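Local structure of UPF0147 protein Ta0600 (Thermoplasma acidophilum DSM 1728, 2QSB) at residues M16-E21 / Y79-K84. The protein is of unknown function, a small archaeal member of the uncharacterised UPF0147 family that folds as a four-helix bundle. Numbering follows the deposited sequence. Where two conformers were deposited one is given.
Sequences MYLLDE and YTIISK
Ile-81 and Leu-18 face each other where segments 16-21 (helix 6-23) and 79-84 (helix 72-88) run nearly antiparallel, and between them they account for most of the buried surface. The N-to-C directions of the two segments are 156° apart and their axes 10.0 Å apart at closest approach, and the CA atoms of Leu-18 and Ile-81 come within 6.9 Å. Ile-81 reaches across with its longer branch, which lies beside its own backbone N (chi1 -64°): its CG1 sits 3.7 Å from CB of Leu-18. The end of that branch reaches both adjacent leucines, with CD1 of Ile-81 3.9 Å from CD2 of Leu-19 and equally near CB of Leu-18. The shorter branch, CG2 of Ile-81, rests at 4.1 Å from CG of Leu-19, whose side chain meets the isoleucine at a slant. Both branches of Ile-81 are thus engaged, and its buried side chain also packs on Val-15 and Leu-22 of helix 6-23 and on Leu-61 of helix 50-65. The CD1 methyl of Leu-18 touches CG2 of Thr-80 at 3.9 Å and CE of Lys-84 at the same distance, and both of these side chains cross the leucine at about a right angle. The lysine is extended up to its last torsion, where a bend (chi4 -68°) turns NZ off the line of the chain; this ammonium nitrogen forms a salt bridge with Glu-14, one turn before Leu-18. CG2 is the branch of Thr-80 that meets Leu-18, while its OG1 is hydrogen-bonded to the carbonyl of Thr-76 in its own helix. No hydrogen bond joins the segments. The buried side chain of Leu-19 also packs on Ser-39 and Leu-43 of helix 30-43, linking this aliphatic interface between the first and last helices to the core of a four-helix bundle.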
loop_
_atom_site.group_PDB
_atom_site.type_symbol
_atom_site.label_atom_id
_atom_site.label_comp_id
_atom_site.label_asym_id
_atom_site.label_seq_id
_atom_site.Cartn_x
_atom_site.Cartn_y
_atom_site.Cartn_z
HETATM N N MSE A 16 -2.055 0.044 -6.931
HETATM C CA MSE A 16 -2.873 -1.180 -6.913
HETATM C C MSE A 16 -2.076 -2.388 -7.352
HETATM O O MSE A 16 -2.170 -3.449 -6.734
HETATM C CB MSE A 16 -4.105 -0.974 -7.787
HETATM C CG MSE A 16 -5.156 -0.036 -7.187
HETATM SE SE MSE A 16 -5.985 -0.690 -5.522
HETATM C CE MSE A 16 -6.769 -2.252 -6.252
ATOM N N TYR A 17 -1.277 -2.230 -8.404
ATOM C CA TYR A 17 -0.459 -3.333 -8.891
ATOM C C TYR A 17 0.574 -3.739 -7.831
ATOM O O TYR A 17 0.738 -4.929 -7.527
ATOM C CB TYR A 17 0.267 -2.897 -10.173
ATOM C CG TYR A 17 1.356 -3.853 -10.567
ATOM C CD1 TYR A 17 1.065 -5.122 -11.064
ATOM C CD2 TYR A 17 2.681 -3.510 -10.372
ATOM C CE1 TYR A 17 2.089 -6.010 -11.396
ATOM C CE2 TYR A 17 3.693 -4.380 -10.700
ATOM C CZ TYR A 17 3.393 -5.615 -11.206
ATOM O OH TYR A 17 4.426 -6.484 -11.506
ATOM N N LEU A 18 1.251 -2.752 -7.234
ATOM C CA LEU A 18 2.281 -3.070 -6.258
ATOM C C LEU A 18 1.685 -3.689 -4.995
ATOM O O LEU A 18 2.300 -4.589 -4.404
ATOM C CB LEU A 18 3.095 -1.819 -5.910
ATOM C CG LEU A 18 3.969 -1.262 -7.047
ATOM C CD1 LEU A 18 4.543 0.084 -6.633
ATOM C CD2 LEU A 18 5.094 -2.232 -7.437
ATOM N N LEU A 19 0.513 -3.220 -4.547
ATOM C CA LEU A 19 -0.142 -3.854 -3.401
ATOM C C LEU A 19 -0.569 -5.250 -3.735
ATOM O O LEU A 19 -0.475 -6.146 -2.887
ATOM C CB LEU A 19 -1.354 -3.029 -2.966
ATOM C CG LEU A 19 -1.006 -1.787 -2.153
ATOM C CD1 LEU A 19 -2.250 -0.934 -2.030
ATOM C CD2 LEU A 19 -0.494 -2.180 -0.767
ATOM N N ASP A 20 -1.047 -5.475 -4.958
ATOM C CA ASP A 20 -1.400 -6.837 -5.330
ATOM C C ASP A 20 -0.189 -7.760 -5.292
ATOM O O ASP A 20 -0.261 -8.875 -4.729
ATOM C CB ASP A 20 -2.106 -6.890 -6.669
ATOM C CG ASP A 20 -2.800 -8.222 -6.845
ATOM O OD1 ASP A 20 -3.893 -8.383 -6.254
ATOM O OD2 ASP A 20 -2.234 -9.096 -7.522
ATOM N N GLU A 21 0.912 -7.315 -5.885
ATOM C CA GLU A 21 2.140 -8.084 -5.822
ATOM C C GLU A 21 2.556 -8.370 -4.377
ATOM O O GLU A 21 2.926 -9.489 -4.045
ATOM C CB GLU A 21 3.250 -7.328 -6.563
ATOM C CG GLU A 21 3.072 -7.297 -8.084
ATOM C CD GLU A 21 3.177 -8.671 -8.710
ATOM O OE1 GLU A 21 4.320 -9.157 -8.810
ATOM O OE2 GLU A 21 2.145 -9.263 -9.098
ATOM N N TYR A 79 7.833 1.190 1.359
ATOM C CA TYR A 79 8.153 2.593 1.137
ATOM C C TYR A 79 7.843 3.059 -0.278
ATOM O O TYR A 79 7.441 4.202 -0.476
ATOM C CB TYR A 79 9.606 2.889 1.476
ATOM C CG TYR A 79 9.920 2.861 2.941
ATOM C CD1 TYR A 79 9.120 3.531 3.868
ATOM C CD2 TYR A 79 11.060 2.203 3.390
ATOM C CE1 TYR A 79 9.422 3.497 5.241
ATOM C CE2 TYR A 79 11.388 2.189 4.743
ATOM C CZ TYR A 79 10.566 2.834 5.649
ATOM O OH TYR A 79 10.883 2.805 6.997
ATOM N N THR A 80 8.017 2.184 -1.270
ATOM C CA THR A 80 7.675 2.544 -2.649
ATOM C C THR A 80 6.180 2.866 -2.765
ATOM O O THR A 80 5.788 3.893 -3.354
ATOM C CB THR A 80 8.051 1.376 -3.577
ATOM O OG1 THR A 80 9.455 1.157 -3.463
ATOM C CG2 THR A 80 7.688 1.643 -5.030
ATOM N N ILE A 81 5.332 2.005 -2.174
ATOM C CA ILE A 81 3.891 2.229 -2.221
ATOM C C ILE A 81 3.512 3.486 -1.429
ATOM O O ILE A 81 2.723 4.322 -1.920
ATOM C CB ILE A 81 3.153 0.988 -1.712
ATOM C CG1 ILE A 81 3.399 -0.201 -2.632
ATOM C CG2 ILE A 81 1.667 1.277 -1.610
ATOM C CD1 ILE A 81 3.110 -1.555 -1.982
ATOM N N ILE A 82 4.066 3.620 -0.222
ATOM C CA ILE A 82 3.817 4.806 0.592
ATOM C C ILE A 82 4.168 6.067 -0.204
ATOM O O ILE A 82 3.408 7.042 -0.182
ATOM C CB ILE A 82 4.638 4.746 1.874
ATOM C CG1 ILE A 82 4.046 3.703 2.831
ATOM C CG2 ILE A 82 4.775 6.128 2.539
ATOM C CD1 ILE A 82 4.951 3.319 4.001
ATOM N N SER A 83 5.295 6.038 -0.914
ATOM C CA SER A 83 5.782 7.206 -1.636
ATOM C C SER A 83 4.861 7.643 -2.775
ATOM O O SER A 83 4.725 8.840 -3.061
ATOM C CB SER A 83 7.178 6.924 -2.159
ATOM O OG SER A 83 8.073 6.749 -1.072
ATOM N N LYS A 84 4.217 6.677 -3.417
ATOM C CA LYS A 84 3.256 6.966 -4.469
ATOM C C LYS A 84 1.944 7.465 -3.879
ATOM O O LYS A 84 1.332 8.394 -4.420
ATOM C CB LYS A 84 3.047 5.719 -5.339
ATOM C CG LYS A 84 4.290 5.370 -6.155
ATOM C CD LYS A 84 4.052 4.157 -7.022
ATOM C CE LYS A 84 5.245 3.737 -7.842
ATOM N NZ LYS A 84 5.589 4.721 -8.919
#